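Local coordinates for protein diaminopimelate decarboxylase (PDB 7JPJ) that probably catalyses the pyridoxal 5'-phosphate-dependent decarboxylation of diaminopimelate to lysine, acting as a dimer, at residues V285-Q296 / V383-A394; P322-I331 / G360-P370. One frame throughout, in Å; residues are numbered along the deposited sequence.

Contact 1 of 2, residues V285-Q296 / V383-A394; sequences VAMAGALVSKVQ and VGDILVMDGSGA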
loop_
_atom_site.group_PDB
_atom_site.type_symbol
_atom_site.label_atom_id
_atom_site.label_comp_id
_atom_site.label_asym_id
_atom_site.label_seq_id
_atom_site.Cartn_x
_atom_site.Cartn_y
_atom_site.Cartn_z
ATOM N N VAL A 285 -0.207 -14.522 -13.607
ATOM C CA VAL A 285 -0.796 -14.825 -12.306
ATOM C C VAL A 285 -2.060 -14.017 -12.023
ATOM O O VAL A 285 -2.786 -14.316 -11.068
ATOM C CB VAL A 285 0.235 -14.605 -11.180
ATOM C CG1 VAL A 285 1.383 -15.598 -11.297
ATOM C CG2 VAL A 285 0.754 -13.176 -11.199
ATOM N N ALA A 286 -2.337 -12.992 -12.834
ATOM C CA ALA A 286 -3.456 -12.093 -12.558
ATOM C C ALA A 286 -4.784 -12.830 -12.431
ATOM O O ALA A 286 -5.381 -12.851 -11.350
ATOM C CB ALA A 286 -3.575 -11.022 -13.644
ATOM N N MET A 287 -5.255 -13.435 -13.522
ATOM C CA MET A 287 -6.526 -14.155 -13.504
ATOM C C MET A 287 -6.457 -15.464 -12.735
ATOM O O MET A 287 -7.491 -16.120 -12.580
ATOM C CB MET A 287 -7.000 -14.434 -14.932
ATOM C CG MET A 287 -7.157 -13.195 -15.796
ATOM S SD MET A 287 -8.105 -11.860 -15.037
ATOM C CE MET A 287 -9.622 -12.702 -14.590
ATOM N N ALA A 288 -5.282 -15.863 -12.258
ATOM C CA ALA A 288 -5.139 -17.111 -11.525
ATOM C C ALA A 288 -5.417 -16.963 -10.038
ATOM O O ALA A 288 -5.463 -17.974 -9.330
ATOM C CB ALA A 288 -3.732 -17.686 -11.725
ATOM N N GLY A 289 -5.611 -15.744 -9.551
ATOM C CA GLY A 289 -5.825 -15.518 -8.137
ATOM C C GLY A 289 -7.092 -14.725 -7.891
ATOM O O GLY A 289 -7.516 -13.919 -8.718
ATOM N N ALA A 290 -7.689 -14.964 -6.727
ATOM C CA ALA A 290 -8.949 -14.323 -6.380
ATOM C C ALA A 290 -9.021 -14.105 -4.878
ATOM O O ALA A 290 -8.668 -14.993 -4.097
ATOM C CB ALA A 290 -10.148 -15.158 -6.841
ATOM N N LEU A 291 -9.482 -12.919 -4.485
ATOM C CA LEU A 291 -9.746 -12.628 -3.083
ATOM C C LEU A 291 -11.133 -13.138 -2.708
ATOM O O LEU A 291 -12.121 -12.836 -3.387
ATOM C CB LEU A 291 -9.639 -11.126 -2.815
ATOM C CG LEU A 291 -10.076 -10.655 -1.424
ATOM C CD1 LEU A 291 -9.084 -11.100 -0.358
ATOM C CD2 LEU A 291 -10.269 -9.149 -1.391
ATOM N N VAL A 292 -11.203 -13.912 -1.630
ATOM C CA VAL A 292 -12.446 -14.511 -1.156
ATOM C C VAL A 292 -12.735 -13.936 0.223
ATOM O O VAL A 292 -11.987 -14.186 1.177
ATOM C CB VAL A 292 -12.364 -16.042 -1.111
ATOM C CG1 VAL A 292 -13.708 -16.635 -0.737
ATOM C CG2 VAL A 292 -11.892 -16.584 -2.447
ATOM N N SER A 293 -13.815 -13.167 0.334
ATOM C CA SER A 293 -14.201 -12.528 1.583
ATOM C C SER A 293 -15.688 -12.738 1.831
ATOM O O SER A 293 -16.423 -13.237 0.974
ATOM C CB SER A 293 -13.876 -11.028 1.570
ATOM O OG SER A 293 -14.707 -10.338 0.652
ATOM N N LYS A 294 -16.130 -12.343 3.022
ATOM C CA LYS A 294 -17.527 -12.441 3.411
ATOM C C LYS A 294 -18.105 -11.051 3.628
ATOM O O LYS A 294 -17.400 -10.119 4.029
ATOM C CB LYS A 294 -17.699 -13.288 4.680
ATOM C CG LYS A 294 -18.148 -14.719 4.398
ATOM C CD LYS A 294 -18.173 -15.584 5.656
ATOM C CE LYS A 294 -17.522 -16.945 5.411
ATOM N NZ LYS A 294 -18.523 -18.010 5.102
ATOM N N VAL A 295 -19.400 -10.919 3.346
ATOM C CA VAL A 295 -20.141 -9.689 3.610
ATOM C C VAL A 295 -20.506 -9.699 5.092
ATOM O O VAL A 295 -21.429 -10.398 5.512
ATOM C CB VAL A 295 -21.379 -9.565 2.720
ATOM C CG1 VAL A 295 -22.023 -8.198 2.896
ATOM C CG2 VAL A 295 -21.009 -9.803 1.263
ATOM N N GLN A 296 -19.773 -8.930 5.894
ATOM C CA GLN A 296 -19.991 -8.901 7.334
ATOM C C GLN A 296 -20.982 -7.832 7.773
ATOM O O GLN A 296 -21.409 -7.850 8.933
ATOM C CB GLN A 296 -18.660 -8.697 8.068
ATOM C CG GLN A 296 -17.845 -7.517 7.568
ATOM C CD GLN A 296 -17.841 -6.351 8.539
ATOM O OE1 GLN A 296 -18.481 -6.396 9.589
ATOM N NE2 GLN A 296 -17.118 -5.294 8.187
ATOM N N VAL A 383 -26.079 -10.803 4.733
ATOM C CA VAL A 383 -24.902 -10.876 5.587
ATOM C C VAL A 383 -24.510 -12.335 5.763
ATOM O O VAL A 383 -25.334 -13.176 6.150
ATOM C CB VAL A 383 -25.169 -10.194 6.936
ATOM C CG1 VAL A 383 -24.016 -10.445 7.895
ATOM C CG2 VAL A 383 -25.388 -8.701 6.734
ATOM N N GLY A 384 -23.252 -12.646 5.463
ATOM C CA GLY A 384 -22.759 -14.008 5.446
ATOM C C GLY A 384 -22.461 -14.539 4.062
ATOM O O GLY A 384 -21.843 -15.606 3.945
ATOM N N ASP A 385 -22.881 -13.841 3.011
ATOM C CA ASP A 385 -22.593 -14.277 1.656
ATOM C C ASP A 385 -21.142 -13.973 1.297
ATOM O O ASP A 385 -20.500 -13.088 1.869
ATOM C CB ASP A 385 -23.536 -13.600 0.659
ATOM C CG ASP A 385 -24.947 -14.154 0.723
ATOM O OD1 ASP A 385 -25.117 -15.303 1.180
ATOM O OD2 ASP A 385 -25.886 -13.436 0.319
ATOM N N ILE A 386 -20.630 -14.724 0.331
ATOM C CA ILE A 386 -19.234 -14.628 -0.077
ATOM C C ILE A 386 -19.118 -13.649 -1.236
ATOM O O ILE A 386 -19.882 -13.727 -2.205
ATOM C CB ILE A 386 -18.687 -16.010 -0.471
ATOM C CG1 ILE A 386 -18.825 -16.985 0.698
ATOM C CG2 ILE A 386 -17.246 -15.905 -0.937
ATOM C CD1 ILE A 386 -18.700 -18.436 0.296
ATOM N N LEU A 387 -18.170 -12.721 -1.135
ATOM C CA LEU A 387 -17.805 -11.841 -2.237
ATOM C C LEU A 387 -16.449 -12.276 -2.772
ATOM O O LEU A 387 -15.517 -12.502 -1.995
ATOM C CB LEU A 387 -17.763 -10.377 -1.794
ATOM C CG LEU A 387 -17.663 -9.342 -2.922
ATOM C CD1 LEU A 387 -18.535 -8.133 -2.627
ATOM C CD2 LEU A 387 -16.220 -8.913 -3.160
ATOM N N VAL A 388 -16.342 -12.403 -4.091
ATOM C CA VAL A 388 -15.128 -12.889 -4.737
ATOM C C VAL A 388 -14.633 -11.818 -5.697
ATOM O O VAL A 388 -15.330 -11.467 -6.657
ATOM C CB VAL A 388 -15.364 -14.217 -5.474
ATOM C CG1 VAL A 388 -14.137 -14.594 -6.291
ATOM C CG2 VAL A 388 -15.711 -15.318 -4.487
ATOM N N MET A 389 -13.434 -11.303 -5.441
ATOM C CA MET A 389 -12.784 -10.341 -6.323
ATOM C C MET A 389 -11.770 -11.096 -7.173
ATOM O O MET A 389 -10.731 -11.535 -6.668
ATOM C CB MET A 389 -12.109 -9.227 -5.525
ATOM C CG MET A 389 -12.918 -7.942 -5.443
ATOM S SD MET A 389 -12.081 -6.633 -4.515
ATOM C CE MET A 389 -11.714 -5.465 -5.824
ATOM N N ASP A 390 -12.075 -11.250 -8.457
ATOM C CA ASP A 390 -11.216 -11.990 -9.367
ATOM C C ASP A 390 -10.127 -11.081 -9.935
ATOM O O ASP A 390 -10.125 -9.864 -9.735
ATOM C CB ASP A 390 -12.042 -12.612 -10.492
ATOM C CG ASP A 390 -12.733 -13.893 -10.065
ATOM O OD1 ASP A 390 -12.075 -14.737 -9.421
ATOM O OD2 ASP A 390 -13.933 -14.055 -10.370
ATOM N N GLY A 391 -9.188 -11.696 -10.652
ATOM C CA GLY A 391 -8.048 -10.962 -11.177
ATOM C C GLY A 391 -7.149 -10.393 -10.104
ATOM O O GLY A 391 -6.470 -9.386 -10.339
ATOM N N SER A 392 -7.125 -11.013 -8.925
ATOM C CA SER A 392 -6.391 -10.500 -7.776
ATOM C C SER A 392 -5.159 -11.342 -7.459
ATOM O O SER A 392 -4.727 -11.410 -6.307
ATOM C CB SER A 392 -7.309 -10.417 -6.559
ATOM O OG SER A 392 -8.425 -9.587 -6.825
ATOM N N GLY A 393 -4.588 -11.993 -8.471
ATOM C CA GLY A 393 -3.395 -12.790 -8.295
ATOM C C GLY A 393 -2.097 -12.082 -8.599
ATOM O O GLY A 393 -1.021 -12.662 -8.418
ATOM N N ALA A 394 -2.164 -10.834 -9.059
ATOM C CA ALA A 394 -0.986 -10.054 -9.408
ATOM C C ALA A 394 -1.026 -8.728 -8.667
ATOM O O ALA A 394 -2.022 -8.000 -8.743
ATOM C CB ALA A 394 -0.906 -9.816 -10.918
HETATM O O HOH W 1 -9.318 -14.373 -11.327
#

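Contact 2 of 2, residues P322-I331 / G360-P370; sequences PSLYGAVHPI and GDLMTPAPGEP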
loop_
_atom_site.group_PDB
_atom_site.type_symbol
_atom_site.label_atom_id
_atom_site.label_comp_id
_atom_site.label_asym_id
_atom_site.label_seq_id
_atom_site.Cartn_x
_atom_site.Cartn_y
_atom_site.Cartn_z
ATOM N N PRO A 322 -7.560 -1.134 -6.253
ATOM C CA PRO A 322 -8.666 -0.165 -6.343
ATOM C C PRO A 322 -8.338 1.188 -5.736
ATOM O O PRO A 322 -8.658 2.219 -6.340
ATOM C CB PRO A 322 -9.803 -0.864 -5.586
ATOM C CG PRO A 322 -9.517 -2.298 -5.741
ATOM C CD PRO A 322 -8.021 -2.422 -5.707
ATOM N N SER A 323 -7.710 1.218 -4.557
ATOM C CA SER A 323 -7.364 2.496 -3.940
ATOM C C SER A 323 -6.198 3.173 -4.645
ATOM O O SER A 323 -6.155 4.406 -4.717
ATOM C CB SER A 323 -7.024 2.305 -2.460
ATOM O OG SER A 323 -8.135 1.826 -1.727
ATOM N N LEU A 324 -5.250 2.397 -5.170
ATOM C CA LEU A 324 -4.015 2.984 -5.679
ATOM C C LEU A 324 -4.169 3.504 -7.103
ATOM O O LEU A 324 -3.588 4.536 -7.453
ATOM C CB LEU A 324 -2.883 1.960 -5.606
ATOM C CG LEU A 324 -1.478 2.486 -5.901
ATOM C CD1 LEU A 324 -1.173 3.719 -5.060
ATOM C CD2 LEU A 324 -0.449 1.398 -5.651
ATOM N N TYR A 325 -4.943 2.811 -7.937
ATOM C CA TYR A 325 -5.093 3.186 -9.335
ATOM C C TYR A 325 -6.525 3.482 -9.750
ATOM O O TYR A 325 -6.726 4.064 -10.821
ATOM C CB TYR A 325 -4.544 2.080 -10.251
ATOM C CG TYR A 325 -3.185 1.549 -9.857
ATOM C CD1 TYR A 325 -2.082 2.390 -9.789
ATOM C CD2 TYR A 325 -3.003 0.200 -9.561
ATOM C CE1 TYR A 325 -0.836 1.908 -9.433
ATOM C CE2 TYR A 325 -1.763 -0.293 -9.204
ATOM C CZ TYR A 325 -0.681 0.567 -9.141
ATOM O OH TYR A 325 0.561 0.088 -8.786
ATOM N N GLY A 326 -7.518 3.116 -8.944
ATOM C CA GLY A 326 -8.885 3.143 -9.418
ATOM C C GLY A 326 -9.203 1.980 -10.325
ATOM O O GLY A 326 -10.035 2.109 -11.230
ATOM N N ALA A 327 -8.547 0.842 -10.110
ATOM C CA ALA A 327 -8.716 -0.322 -10.965
ATOM C C ALA A 327 -9.983 -1.076 -10.590
ATOM O O ALA A 327 -10.236 -1.340 -9.410
ATOM C CB ALA A 327 -7.503 -1.243 -10.850
ATOM N N VAL A 328 -10.774 -1.422 -11.598
ATOM C CA VAL A 328 -11.970 -2.231 -11.412
ATOM C C VAL A 328 -11.576 -3.699 -11.493
ATOM O O VAL A 328 -10.803 -4.098 -12.372
ATOM C CB VAL A 328 -13.036 -1.885 -12.466
ATOM C CG1 VAL A 328 -14.349 -2.596 -12.159
ATOM C CG2 VAL A 328 -13.241 -0.381 -12.534
ATOM N N HIS A 329 -12.098 -4.500 -10.565
ATOM C CA HIS A 329 -11.920 -5.940 -10.560
ATOM C C HIS A 329 -13.266 -6.632 -10.750
ATOM O O HIS A 329 -14.301 -6.117 -10.311
ATOM C CB HIS A 329 -11.287 -6.428 -9.252
ATOM C CG HIS A 329 -9.848 -6.049 -9.096
ATOM N ND1 HIS A 329 -8.863 -6.969 -8.804
ATOM C CD2 HIS A 329 -9.228 -4.848 -9.180
ATOM C CE1 HIS A 329 -7.698 -6.352 -8.724
ATOM N NE2 HIS A 329 -7.891 -5.065 -8.947
ATOM N N PRO A 330 -13.285 -7.793 -11.405
ATOM C CA PRO A 330 -14.539 -8.552 -11.523
ATOM C C PRO A 330 -14.986 -9.055 -10.159
ATOM O O PRO A 330 -14.193 -9.617 -9.399
ATOM C CB PRO A 330 -14.175 -9.709 -12.464
ATOM C CG PRO A 330 -12.835 -9.367 -13.036
ATOM C CD PRO A 330 -12.156 -8.482 -12.048
ATOM N N ILE A 331 -16.264 -8.853 -9.852
ATOM C CA ILE A 331 -16.811 -9.149 -8.534
ATOM C C ILE A 331 -18.036 -10.036 -8.693
ATOM O O ILE A 331 -18.965 -9.696 -9.433
ATOM C CB ILE A 331 -17.168 -7.861 -7.771
ATOM C CG1 ILE A 331 -15.906 -7.029 -7.534
ATOM C CG2 ILE A 331 -17.856 -8.197 -6.463
ATOM C CD1 ILE A 331 -16.177 -5.601 -7.144
ATOM N N GLY A 360 -10.857 6.094 2.150
ATOM C CA GLY A 360 -10.417 5.623 0.851
ATOM C C GLY A 360 -10.501 4.129 0.629
ATOM O O GLY A 360 -10.223 3.676 -0.486
ATOM N N ASP A 361 -10.881 3.350 1.645
ATOM C CA ASP A 361 -10.933 1.892 1.522
ATOM C C ASP A 361 -12.177 1.484 0.727
ATOM O O ASP A 361 -13.130 0.890 1.238
ATOM C CB ASP A 361 -10.907 1.233 2.893
ATOM C CG ASP A 361 -10.623 -0.255 2.812
ATOM O OD1 ASP A 361 -10.327 -0.744 1.698
ATOM O OD2 ASP A 361 -10.698 -0.939 3.855
ATOM N N LEU A 362 -12.140 1.799 -0.561
ATOM C CA LEU A 362 -13.249 1.557 -1.470
ATOM C C LEU A 362 -12.875 0.436 -2.430
ATOM O O LEU A 362 -11.770 0.431 -2.983
ATOM C CB LEU A 362 -13.598 2.838 -2.230
ATOM C CG LEU A 362 -14.638 2.790 -3.344
ATOM C CD1 LEU A 362 -15.933 2.195 -2.829
ATOM C CD2 LEU A 362 -14.862 4.189 -3.881
ATOM N N MET A 363 -13.790 -0.515 -2.621
ATOM C CA MET A 363 -13.542 -1.668 -3.478
ATOM C C MET A 363 -14.218 -1.568 -4.840
ATOM O O MET A 363 -13.907 -2.371 -5.725
ATOM C CB MET A 363 -13.999 -2.954 -2.780
ATOM C CG MET A 363 -13.144 -3.346 -1.587
ATOM S SD MET A 363 -11.391 -3.457 -2.000
ATOM C CE MET A 363 -11.019 -5.141 -1.506
ATOM N N THR A 364 -15.131 -0.617 -5.032
ATOM C CA THR A 364 -15.806 -0.402 -6.313
ATOM C C THR A 364 -15.679 1.065 -6.701
ATOM O O THR A 364 -16.643 1.833 -6.593
ATOM C CB THR A 364 -17.277 -0.814 -6.245
ATOM O OG1 THR A 364 -17.885 -0.229 -5.087
ATOM C CG2 THR A 364 -17.406 -2.323 -6.178
ATOM N N PRO A 365 -14.506 1.490 -7.160
ATOM C CA PRO A 365 -14.323 2.891 -7.541
ATOM C C PRO A 365 -14.693 3.152 -8.996
ATOM O O PRO A 365 -14.844 2.239 -9.811
ATOM C CB PRO A 365 -12.820 3.107 -7.318
ATOM C CG PRO A 365 -12.224 1.778 -7.647
ATOM C CD PRO A 365 -13.249 0.726 -7.263
ATOM N N ALA A 366 -14.843 4.435 -9.304
ATOM C CA ALA A 366 -15.020 4.840 -10.688
ATOM C C ALA A 366 -13.750 4.522 -11.473
ATOM O O ALA A 366 -12.643 4.673 -10.945
ATOM C CB ALA A 366 -15.341 6.332 -10.778
ATOM N N PRO A 367 -13.870 4.071 -12.724
ATOM C CA PRO A 367 -12.683 3.645 -13.480
ATOM C C PRO A 367 -11.595 4.706 -13.568
ATOM O O PRO A 367 -11.790 5.772 -14.164
ATOM C CB PRO A 367 -13.256 3.317 -14.864
ATOM C CG PRO A 367 -14.673 2.940 -14.591
ATOM C CD PRO A 367 -15.119 3.824 -13.465
ATOM N N GLY A 368 -10.442 4.415 -12.963
ATOM C CA GLY A 368 -9.295 5.297 -13.004
ATOM C C GLY A 368 -9.311 6.435 -12.009
ATOM O O GLY A 368 -8.387 7.258 -12.023
ATOM N N GLU A 369 -10.325 6.516 -11.151
ATOM C CA GLU A 369 -10.463 7.601 -10.183
ATOM C C GLU A 369 -10.825 6.993 -8.835
ATOM O O GLU A 369 -12.006 6.765 -8.541
ATOM C CB GLU A 369 -11.512 8.615 -10.637
ATOM C CG GLU A 369 -11.282 9.158 -12.039
ATOM C CD GLU A 369 -10.018 9.988 -12.135
ATOM O OE1 GLU A 369 -9.789 10.825 -11.235
ATOM O OE2 GLU A 369 -9.255 9.807 -13.109
ATOM N N PRO A 370 -9.831 6.720 -7.982
ATOM C CA PRO A 370 -10.113 5.998 -6.731
ATOM C C PRO A 370 -10.855 6.823 -5.697
ATOM O O PRO A 370 -11.252 6.270 -4.663
ATOM C CB PRO A 370 -8.718 5.607 -6.231
ATOM C CG PRO A 370 -7.816 6.644 -6.799
ATOM C CD PRO A 370 -8.403 7.054 -8.123
#

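Contact 1 of 2, residues V285-Q296 / V383-A394
V292 and I386 pack across two antiparallel strands, CG1 of V292 lying 3.6 Å from CG2 of I386. Both methyls stand anti to their own backbone N (chi1 -175° for V292), which turns each toward the other over one face of the sheet. A290 and V388 extend this apolar strip, and A17 and I21 of helix 14-24 cover it at I386. On the reverse face, L291 and M389 lie CB against CB at 4.1 Å, while L387 and S293 back onto strand 308-312. Between these faces, L291 and M389 exchange two backbone bonds, as do S293 and L387, the bond from S293 N to L387 O (3.0 Å) being almost straight. The pair belongs to the mixed sheet of the beta domain that, in fold-type III decarboxylases, accompanies the barrel binding the cofactor. Where the ladder gives way to loops, glycines bring the main chains closer: the CA atoms of G289 and G393 are 3.7 Å apart, and a CB on either would run into the opposite backbone. A286 O accepts G393 N on a lone pair, in the carbonyl plane, whereas S392 N reaches G289 O from well above the G289 carbonyl plane. The other end is more open to solvent, though its backbone bonds hold: G384 N binds V295 O at 2.9 Å. V383 is exposed, and K294, partly so, rests its CG near the carbonyl oxygens of G384 and D385.

Contact 2 of 2, residues P322-I331 / G360-P370
S323 sends OG to the carbonyl of G360, 3.1 Å from its O, with the donor standing above the carbonyl plane; L362 N grips the same oxygen from the opposite face of that plane. With chi1 at -63° the hydroxyl lies anti to its own carbonyl carbon, aimed at the loop. Replacing S323 with an alanine would probably cost G360 O the hydroxyl that binds it opposite L362 N, and untie the loop from the helix at this point. Around this bond, prolines do the packing: P322 sets CB against L362 O (3.5 Å) and against CG of P365, and P370 turns its CB toward the carbonyl oxygens of P322 and S323. The loop thus packs on helix 321-325 in the beta domain of this fold-type III enzyme, beside the D-lysine site. G326 leaves the helix with positive phi, where a CB would strike G368 and E369, and its O takes G368 N at 2.9 Å, the donor tilted from the carbonyl plane. G368 occupies the third position of the type II turn A366-E369, where positive phi suits glycine. Further along, the side chains of I331 and T364 cross at about a right angle, CD1 of I331 3.6 Å from CG2 of T364. The next shell fixes the loop: the D361 carboxylate accepts C356 N and M316 N, and T364 OG1 is bound to V352 N and A374 O. On the helix, L324 packs on L324 of the second subunit.

Contact 2 is nested within the chain loop that contact 1 closes, and their centres lie 14 Å apart. They join around D390, where D390 N probably bonds P330 O (2.8 Å) and D390 O probably accepts H329 ND1 (3.3 Å); close by, M389 SD packs on M363 CE. Both approach the bound D-lysine: the side chain of Y325 is about 4 Å from it and that of A286 about 7 Å. Contact 1 also binds pocket residue R243 through G391 O, and A394 lies about 9 Å, side chain to side chain, from K60, predicted to carry the cofactor, which is not attached here. In contact 2, the D361 side chain is about 8 Å from that of C357, the predicted proton donor.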